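Local coordinates for putative aliphatic sulfonates-binding protein (Escherichia coli, PDB 2X26) that probably binds aliphatic sulfonates in the periplasm as the solute-binding component of an ABC transport system, at residues A[65-76]-A[274-285]; A[76-86]-A[244-253]. All coordinates share one frame; numbering follows the deposited sequence.

In the fold
Both contacts use strand 74-80, an outermost strand of one five-stranded sheet, and share Tyr76; their centres lie about 20 Å apart. In contact 1, centred about 16 Å from the centre of the chain, the loop after helix 255-270 packs on the end of helix 62-69 and the start of the strand. Contact 2, about 8 Å from that centre, follows the strand onward into 81-86, beside the loop preceding helix 255-270, yet fewer of its residues are buried. Each carries a pair of backbone bonds, but contact 1 adds an apolar patch and an arginine bound to a carbonyl, contact 2 prolines, waters and a glycerol. Trp285 on Val77 and Ile284 on Val253 join the two.

Contact 1. Residues A[65-76]-A[274-285]; sequences IFAQAAGADLVY and VPKKVDIRQRIW
Arg283 grips the carbonyl of Ala72 side-on, NE and NH2 both donating to its one oxygen, which lies at the guanidinium edge near the plane. NH2 to Ala72 O is 2.8 Å and approaches from above the carbonyl plane, whereas NE, at 2.9 Å, lies within it. A bend at chi2 (-63°) folds the arginine chain back along Gln68, and the two side chains run antiparallel, flank to flank, with the amide and guanidinium planes 56° apart. Asp73 stands near the guanidinium but well out of its plane, adding charge without a bond; its salt bridge is to Arg192. Next to this grip the backbones join: Tyr76 N donates to Arg283 O at 2.8 Å and Trp285 N to Tyr76 O, a single bridge on the outermost strand 74-80 of the sheet. The carbonyl held by Arg283 follows a Schellman motif that ends helix 62-69, with Gly71 at positive phi as the C-prime residue, so the arginine fastens the helix-to-strand turn to the loop after helix 255-270. Gln68 NE2 donates to Leu74 O across the same turn, while its OE1 takes a weak bond from Tyr76 OH, whose stronger partner is Gln261. Ile280 CD1 lies 3.6 Å from Tyr76 OH, and Ile280 CG2 meets the ring obliquely at CE2. Farther along, Val278 straddles the helix end: CG1 rests on Gln68 CB, and CG2 presses on Ala69, 3.5 Å from its CA, a close carbon contact. Val274 CB touches Ala69 CB at 3.8 Å. Turned beside its own backbone N (chi1 -67°), Val274 CG1 sits over one face of the Phe66 ring, 4.0 Å from the centroid, in a CH-pi contact.

Contact 2. Residues A[76-86]-A[244-253]; sequences YVGVEPPKPKA and HRPPTTIKPV. With GOL (glycerol), chain C.
Val79 and Lys251 form an antiparallel hydrogen-bonded pair: Val79 N to Lys251 O is 2.9 Å and Lys251 N to Val79 O 3.1 Å. A water extends this link, donating to Val79 O and bonding Thr249 OG1. Val253 CG2 packs on Val79 CB and Tyr76 CB. With its chain stretched out past CG (chi2 168°), Glu80 runs alongside Ile250, CG to CG1 3.7 Å, and its OE1 accepts from glycerol O1 at 3.0 Å. Arg245 holds glycerol O3 through NH2 (2.7 Å) and NE, while its CG meets Lys83 CD; a water joins Lys83 NZ, Arg245 NE and glycerol O2. Pro246 CG lies 3.4 Å from Pro82 O. In the second shell, Tyr188 and Ser186 position the Glu80 carboxylate, Asp213 pairs with Arg245, and Val77 and Gly78 make a classic beta bulge facing Tyr188. Residues 81-86 carry the chain from edge strand 74-80 to strand 87-92 of the other five-stranded sheet, so the contact lies where the sheets join. Replacing Glu80 by an alanine is likely to leave Tyr188, Ser186 and glycerol O1 without their carboxylate partner. Acceptor Glu80, donor Arg245 and Gly12 O together hold a glycerol, probably from the crystallisation liquor, that can itself donate and accept.

Contact 1. Residues A[65-76]-A[274-285]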
# COMPACT_ATOMS: atom_id res chain seq x y z
N ILE A 65 1.27 -3.63 -10.23
CA ILE A 65 0.78 -4.00 -11.57
C ILE A 65 1.76 -3.44 -12.61
O ILE A 65 2.16 -4.15 -13.56
CB ILE A 65 -0.65 -3.43 -11.83
CG1 ILE A 65 -1.61 -4.07 -10.85
CG2 ILE A 65 -1.05 -3.67 -13.31
CD1 ILE A 65 -3.06 -3.41 -10.80
N PHE A 66 2.16 -2.18 -12.46
CA PHE A 66 3.19 -1.61 -13.37
C PHE A 66 4.50 -2.42 -13.39
O PHE A 66 5.02 -2.72 -14.46
CB PHE A 66 3.52 -0.16 -13.01
CG PHE A 66 2.47 0.79 -13.40
CD1 PHE A 66 2.59 1.54 -14.55
CD2 PHE A 66 1.35 0.97 -12.60
CE1 PHE A 66 1.61 2.43 -14.92
CE2 PHE A 66 0.37 1.87 -12.97
CZ PHE A 66 0.49 2.59 -14.13
N ALA A 67 5.01 -2.78 -12.23
CA ALA A 67 6.28 -3.53 -12.18
C ALA A 67 6.13 -4.94 -12.80
O ALA A 67 6.97 -5.40 -13.56
CB ALA A 67 6.80 -3.61 -10.67
N GLN A 68 5.02 -5.60 -12.51
CA GLN A 68 4.87 -6.97 -12.95
C GLN A 68 4.61 -6.97 -14.44
O GLN A 68 5.06 -7.87 -15.17
CB GLN A 68 3.81 -7.72 -12.11
CG GLN A 68 4.30 -7.76 -10.59
CD GLN A 68 3.19 -8.10 -9.58
OE1 GLN A 68 1.97 -7.98 -9.85
NE2 GLN A 68 3.62 -8.52 -8.39
N ALA A 69 3.90 -5.95 -14.92
CA ALA A 69 3.60 -5.89 -16.35
C ALA A 69 4.89 -5.75 -17.15
O ALA A 69 4.95 -6.12 -18.34
CB ALA A 69 2.67 -4.73 -16.63
N ALA A 70 5.88 -5.17 -16.51
CA ALA A 70 7.26 -5.05 -17.10
C ALA A 70 8.17 -6.26 -16.88
O ALA A 70 9.40 -6.18 -17.13
CB ALA A 70 7.93 -3.80 -16.57
N GLY A 71 7.61 -7.34 -16.38
CA GLY A 71 8.40 -8.55 -16.20
C GLY A 71 9.03 -8.72 -14.82
O GLY A 71 9.66 -9.75 -14.60
N ALA A 72 8.84 -7.82 -13.86
CA ALA A 72 9.43 -8.05 -12.54
C ALA A 72 8.79 -9.28 -11.91
O ALA A 72 7.56 -9.51 -12.04
CB ALA A 72 9.35 -6.84 -11.66
N ASP A 73 9.61 -10.11 -11.28
CA ASP A 73 9.10 -11.37 -10.71
C ASP A 73 8.73 -11.18 -9.22
O ASP A 73 8.75 -12.12 -8.43
CB ASP A 73 10.10 -12.51 -10.87
CG ASP A 73 9.51 -13.90 -10.52
OD1 ASP A 73 8.27 -14.11 -10.57
OD2 ASP A 73 10.31 -14.80 -10.17
N LEU A 74 8.33 -9.98 -8.86
CA LEU A 74 8.04 -9.68 -7.44
C LEU A 74 6.74 -10.31 -7.00
O LEU A 74 5.75 -10.24 -7.73
CB LEU A 74 7.90 -8.20 -7.29
CG LEU A 74 9.07 -7.45 -7.86
CD1 LEU A 74 8.76 -5.95 -7.71
CD2 LEU A 74 10.37 -7.82 -7.13
N VAL A 75 6.73 -10.94 -5.83
CA VAL A 75 5.57 -11.73 -5.41
C VAL A 75 4.83 -11.01 -4.31
O VAL A 75 5.47 -10.30 -3.48
CB VAL A 75 5.98 -13.13 -4.93
CG1 VAL A 75 6.53 -13.93 -6.10
CG2 VAL A 75 6.99 -13.10 -3.79
N TYR A 76 3.50 -11.19 -4.29
CA TYR A 76 2.68 -10.67 -3.21
C TYR A 76 2.78 -11.64 -2.04
O TYR A 76 2.35 -12.80 -2.14
CB TYR A 76 1.22 -10.60 -3.66
CG TYR A 76 0.95 -9.73 -4.86
CD1 TYR A 76 0.65 -8.35 -4.70
CD2 TYR A 76 0.92 -10.26 -6.12
CE1 TYR A 76 0.38 -7.53 -5.82
CE2 TYR A 76 0.65 -9.46 -7.25
CZ TYR A 76 0.38 -8.10 -7.09
OH TYR A 76 0.10 -7.30 -8.19
N VAL A 274 -0.65 0.07 -18.70
CA VAL A 274 0.50 -0.84 -18.74
C VAL A 274 0.50 -1.55 -20.07
O VAL A 274 -0.56 -1.69 -20.68
CB VAL A 274 0.40 -1.91 -17.61
CG1 VAL A 274 0.56 -1.26 -16.29
CG2 VAL A 274 -0.93 -2.66 -17.68
N PRO A 275 1.68 -2.03 -20.52
CA PRO A 275 1.80 -2.54 -21.88
C PRO A 275 1.35 -4.00 -22.05
O PRO A 275 1.22 -4.47 -23.19
CB PRO A 275 3.32 -2.43 -22.16
CG PRO A 275 3.96 -2.56 -20.85
CD PRO A 275 3.01 -1.93 -19.86
N LYS A 276 1.17 -4.71 -20.93
CA LYS A 276 0.92 -6.16 -20.95
C LYS A 276 -0.18 -6.55 -20.00
O LYS A 276 -0.37 -5.92 -18.96
CB LYS A 276 2.20 -6.96 -20.59
CG LYS A 276 3.23 -7.07 -21.73
CD LYS A 276 4.27 -8.21 -21.52
CE LYS A 276 5.54 -7.97 -22.37
NZ LYS A 276 5.33 -8.17 -23.83
N LYS A 277 -0.91 -7.60 -20.35
CA LYS A 277 -1.79 -8.26 -19.40
C LYS A 277 -0.86 -8.99 -18.43
O LYS A 277 0.23 -9.41 -18.82
CB LYS A 277 -2.76 -9.20 -20.14
CG LYS A 277 -4.16 -9.26 -19.52
CD LYS A 277 -5.03 -10.27 -20.24
CE LYS A 277 -6.37 -10.48 -19.51
NZ LYS A 277 -6.27 -11.11 -18.13
N VAL A 278 -1.21 -9.06 -17.17
CA VAL A 278 -0.35 -9.77 -16.22
C VAL A 278 -1.13 -11.00 -15.71
O VAL A 278 -2.35 -10.97 -15.66
CB VAL A 278 0.08 -8.86 -15.02
CG1 VAL A 278 1.06 -9.58 -14.04
CG2 VAL A 278 0.71 -7.59 -15.53
N ASP A 279 -0.43 -12.05 -15.33
CA ASP A 279 -1.09 -13.17 -14.66
C ASP A 279 -0.91 -12.96 -13.15
O ASP A 279 0.07 -13.45 -12.58
CB ASP A 279 -0.41 -14.49 -15.09
CG ASP A 279 -1.11 -15.72 -14.51
OD1 ASP A 279 -2.07 -15.57 -13.72
OD2 ASP A 279 -0.70 -16.85 -14.86
N ILE A 280 -1.82 -12.24 -12.49
CA ILE A 280 -1.59 -11.90 -11.09
C ILE A 280 -1.40 -13.14 -10.21
O ILE A 280 -0.55 -13.13 -9.30
CB ILE A 280 -2.75 -11.02 -10.49
CG1 ILE A 280 -2.80 -9.67 -11.21
CG2 ILE A 280 -2.66 -10.90 -8.89
CD1 ILE A 280 -1.52 -8.88 -11.00
N ARG A 281 -2.16 -14.20 -10.48
CA ARG A 281 -2.07 -15.38 -9.64
C ARG A 281 -0.68 -16.02 -9.65
O ARG A 281 -0.30 -16.60 -8.64
CB ARG A 281 -3.13 -16.41 -10.01
CG ARG A 281 -4.53 -15.93 -9.57
CD ARG A 281 -5.56 -16.70 -10.34
NE ARG A 281 -6.92 -16.28 -10.08
CZ ARG A 281 -7.60 -15.40 -10.82
NH1 ARG A 281 -7.03 -14.79 -11.86
NH2 ARG A 281 -8.86 -15.13 -10.52
N GLN A 282 0.07 -15.89 -10.74
CA GLN A 282 1.44 -16.43 -10.83
C GLN A 282 2.39 -15.72 -9.83
O GLN A 282 3.43 -16.29 -9.42
CB GLN A 282 1.96 -16.31 -12.29
CG GLN A 282 3.28 -17.06 -12.66
CD GLN A 282 4.59 -16.36 -12.27
OE1 GLN A 282 4.71 -15.11 -12.26
NE2 GLN A 282 5.60 -17.18 -11.97
N ARG A 283 2.02 -14.49 -9.44
CA ARG A 283 2.82 -13.65 -8.56
C ARG A 283 2.39 -13.75 -7.09
O ARG A 283 2.91 -13.01 -6.27
CB ARG A 283 2.78 -12.18 -9.00
CG ARG A 283 3.30 -11.91 -10.41
CD ARG A 283 4.78 -12.25 -10.57
NE ARG A 283 5.40 -11.43 -11.62
CZ ARG A 283 5.27 -11.63 -12.93
NH1 ARG A 283 4.50 -12.62 -13.38
NH2 ARG A 283 5.88 -10.83 -13.80
N ILE A 284 1.42 -14.62 -6.77
CA ILE A 284 0.98 -14.79 -5.39
C ILE A 284 1.87 -15.82 -4.68
O ILE A 284 2.07 -16.92 -5.19
CB ILE A 284 -0.55 -15.08 -5.33
CG1 ILE A 284 -1.29 -13.78 -5.66
CG2 ILE A 284 -0.97 -15.54 -3.95
CD1 ILE A 284 -2.73 -13.94 -5.90
N TRP A 285 2.49 -15.41 -3.56
CA TRP A 285 3.29 -16.33 -2.76
C TRP A 285 2.38 -17.14 -1.86
O TRP A 285 1.57 -16.57 -1.09
CB TRP A 285 4.35 -15.58 -1.96
CG TRP A 285 5.23 -16.44 -1.06
CD1 TRP A 285 6.11 -17.39 -1.46
CD2 TRP A 285 5.30 -16.41 0.38
NE1 TRP A 285 6.72 -17.98 -0.36
CE2 TRP A 285 6.25 -17.37 0.78
CE3 TRP A 285 4.64 -15.64 1.37
CZ2 TRP A 285 6.58 -17.60 2.14
CZ3 TRP A 285 4.95 -15.85 2.72
CH2 TRP A 285 5.92 -16.83 3.10

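Contact 2. Residues A[76-86]-A[244-253]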
# COMPACT_ATOMS: atom_id res chain seq x y z
N TYR A 76 3.50 -11.19 -4.29
CA TYR A 76 2.68 -10.67 -3.21
C TYR A 76 2.78 -11.64 -2.04
O TYR A 76 2.35 -12.80 -2.14
CB TYR A 76 1.22 -10.60 -3.66
CG TYR A 76 0.95 -9.73 -4.86
CD1 TYR A 76 0.65 -8.35 -4.70
CD2 TYR A 76 0.92 -10.26 -6.12
CE1 TYR A 76 0.38 -7.53 -5.82
CE2 TYR A 76 0.65 -9.46 -7.25
CZ TYR A 76 0.38 -8.10 -7.09
OH TYR A 76 0.10 -7.30 -8.19
N VAL A 77 3.37 -11.19 -0.95
CA VAL A 77 3.52 -12.02 0.23
C VAL A 77 2.40 -11.82 1.26
O VAL A 77 2.17 -12.70 2.10
CB VAL A 77 4.92 -11.90 0.93
CG1 VAL A 77 6.06 -12.60 0.10
CG2 VAL A 77 5.25 -10.44 1.34
N GLY A 78 1.70 -10.68 1.22
CA GLY A 78 0.67 -10.38 2.23
C GLY A 78 -0.23 -9.29 1.73
O GLY A 78 0.18 -8.45 0.93
N VAL A 79 -1.44 -9.24 2.26
CA VAL A 79 -2.40 -8.16 1.88
C VAL A 79 -3.11 -7.63 3.14
O VAL A 79 -3.36 -8.36 4.12
CB VAL A 79 -3.46 -8.67 0.83
CG1 VAL A 79 -4.30 -9.87 1.39
CG2 VAL A 79 -4.36 -7.51 0.32
N GLU A 80 -3.37 -6.33 3.14
CA GLU A 80 -4.15 -5.65 4.21
C GLU A 80 -5.50 -5.26 3.63
O GLU A 80 -5.62 -5.07 2.40
CB GLU A 80 -3.43 -4.35 4.58
CG GLU A 80 -2.08 -4.60 5.18
CD GLU A 80 -1.15 -3.40 5.32
OE1 GLU A 80 -0.79 -2.67 4.34
OE2 GLU A 80 -0.63 -3.28 6.42
N PRO A 81 -6.51 -5.03 4.49
CA PRO A 81 -7.85 -4.70 3.95
C PRO A 81 -7.84 -3.37 3.23
O PRO A 81 -7.04 -2.53 3.53
CB PRO A 81 -8.72 -4.58 5.21
CG PRO A 81 -7.91 -5.30 6.33
CD PRO A 81 -6.47 -5.08 5.96
N PRO A 82 -8.75 -3.19 2.29
CA PRO A 82 -8.88 -1.90 1.66
C PRO A 82 -9.37 -0.81 2.64
O PRO A 82 -9.94 -1.13 3.68
CB PRO A 82 -10.00 -2.12 0.62
CG PRO A 82 -10.73 -3.27 1.02
CD PRO A 82 -9.84 -4.11 1.91
N LYS A 83 -9.13 0.45 2.26
CA LYS A 83 -9.53 1.59 3.09
C LYS A 83 -10.48 2.44 2.28
O LYS A 83 -10.11 3.52 1.83
CB LYS A 83 -8.29 2.45 3.46
CG LYS A 83 -7.21 1.72 4.28
CD LYS A 83 -6.18 2.73 4.90
CE LYS A 83 -5.75 3.92 3.99
NZ LYS A 83 -5.19 5.20 4.68
N PRO A 84 -11.74 1.98 2.12
CA PRO A 84 -12.63 2.75 1.21
C PRO A 84 -12.95 4.17 1.67
O PRO A 84 -13.14 5.04 0.82
CB PRO A 84 -13.90 1.92 1.17
CG PRO A 84 -13.89 1.06 2.42
CD PRO A 84 -12.39 0.78 2.65
N LYS A 85 -12.91 4.40 2.98
CA LYS A 85 -13.20 5.72 3.55
C LYS A 85 -12.04 6.70 3.47
O LYS A 85 -12.20 7.87 3.80
CB LYS A 85 -13.62 5.57 5.02
CG LYS A 85 -14.96 4.82 5.13
CD LYS A 85 -15.27 4.44 6.58
CE LYS A 85 -16.82 4.42 6.80
NZ LYS A 85 -17.30 3.65 8.01
N ALA A 86 -10.89 6.21 3.01
CA ALA A 86 -9.66 6.97 2.92
C ALA A 86 -9.35 7.41 1.47
O ALA A 86 -8.38 8.12 1.22
CB ALA A 86 -8.54 6.08 3.46
N HIS A 244 -10.26 6.95 9.36
CA HIS A 244 -10.73 6.46 8.06
C HIS A 244 -10.21 5.05 7.75
O HIS A 244 -10.44 4.56 6.65
CB HIS A 244 -10.33 7.41 6.93
CG HIS A 244 -10.82 8.80 7.12
ND1 HIS A 244 -10.09 9.91 6.76
CD2 HIS A 244 -11.98 9.27 7.66
CE1 HIS A 244 -10.77 11.00 7.06
NE2 HIS A 244 -11.92 10.64 7.61
N ARG A 245 -9.50 4.43 8.70
CA ARG A 245 -8.90 3.10 8.45
C ARG A 245 -9.67 2.02 9.16
O ARG A 245 -10.16 2.24 10.31
CB ARG A 245 -7.49 3.04 9.01
CG ARG A 245 -6.56 4.03 8.30
CD ARG A 245 -5.26 4.02 9.07
NE ARG A 245 -4.39 2.94 8.62
CZ ARG A 245 -3.88 1.96 9.36
NH1 ARG A 245 -4.20 1.80 10.66
NH2 ARG A 245 -3.05 1.10 8.75
N PRO A 246 -9.84 0.88 8.50
CA PRO A 246 -10.46 -0.24 9.21
C PRO A 246 -9.42 -0.91 10.12
O PRO A 246 -8.22 -0.63 10.01
CB PRO A 246 -10.81 -1.21 8.05
CG PRO A 246 -9.74 -1.01 7.10
CD PRO A 246 -9.42 0.49 7.14
N PRO A 247 -9.85 -1.82 11.02
CA PRO A 247 -8.82 -2.58 11.74
C PRO A 247 -7.93 -3.33 10.73
O PRO A 247 -8.45 -3.89 9.75
CB PRO A 247 -9.65 -3.58 12.58
CG PRO A 247 -10.97 -2.83 12.82
CD PRO A 247 -11.22 -2.18 11.46
N THR A 248 -6.62 -3.29 10.92
CA THR A 248 -5.73 -3.88 9.95
C THR A 248 -5.49 -5.33 10.28
O THR A 248 -5.42 -5.70 11.46
CB THR A 248 -4.39 -3.17 10.01
OG1 THR A 248 -4.58 -1.88 9.45
CG2 THR A 248 -3.29 -3.93 9.19
N THR A 249 -5.46 -6.16 9.25
CA THR A 249 -4.98 -7.52 9.35
C THR A 249 -3.94 -7.63 8.23
O THR A 249 -4.01 -6.91 7.27
CB THR A 249 -6.10 -8.56 9.14
OG1 THR A 249 -6.76 -8.34 7.88
CG2 THR A 249 -7.17 -8.46 10.30
N ILE A 250 -2.95 -8.49 8.39
CA ILE A 250 -2.10 -8.87 7.25
C ILE A 250 -2.24 -10.39 7.07
O ILE A 250 -2.00 -11.18 8.01
CB ILE A 250 -0.65 -8.46 7.43
CG1 ILE A 250 -0.59 -6.93 7.64
CG2 ILE A 250 0.13 -8.80 6.12
CD1 ILE A 250 0.66 -6.41 8.28
N LYS A 251 -2.70 -10.77 5.88
CA LYS A 251 -3.02 -12.16 5.58
C LYS A 251 -2.38 -12.63 4.29
O LYS A 251 -2.08 -11.85 3.40
CB LYS A 251 -4.56 -12.29 5.44
CG LYS A 251 -5.36 -11.87 6.65
CD LYS A 251 -6.88 -12.06 6.36
CE LYS A 251 -7.76 -11.64 7.53
NZ LYS A 251 -9.10 -12.27 7.33
N PRO A 252 -2.20 -13.96 4.16
CA PRO A 252 -1.87 -14.47 2.83
C PRO A 252 -2.92 -14.00 1.85
O PRO A 252 -4.08 -13.80 2.24
CB PRO A 252 -1.96 -16.00 3.01
CG PRO A 252 -1.94 -16.24 4.47
CD PRO A 252 -2.50 -15.02 5.14
N VAL A 253 -2.51 -13.78 0.61
CA VAL A 253 -3.38 -13.35 -0.44
C VAL A 253 -4.27 -14.50 -0.89
O VAL A 253 -3.78 -15.50 -1.41
CB VAL A 253 -2.55 -12.82 -1.63
CG1 VAL A 253 -3.46 -12.13 -2.66
CG2 VAL A 253 -1.51 -11.79 -1.12
C1 GOL C . -0.54 0.75 5.69
O1 GOL C . 0.48 -0.11 5.19
C2 GOL C . -1.58 0.99 4.59
O2 GOL C . -1.79 2.40 4.26
C3 GOL C . -2.76 0.35 5.33
O3 GOL C . -3.39 1.33 6.12
O HOH W 1 0.34 -14.48 0.04
O HOH W 2 -5.86 -8.74 5.20
O HOH W 3 -3.17 3.69 6.31
O HOH W 4 -11.82 2.75 5.19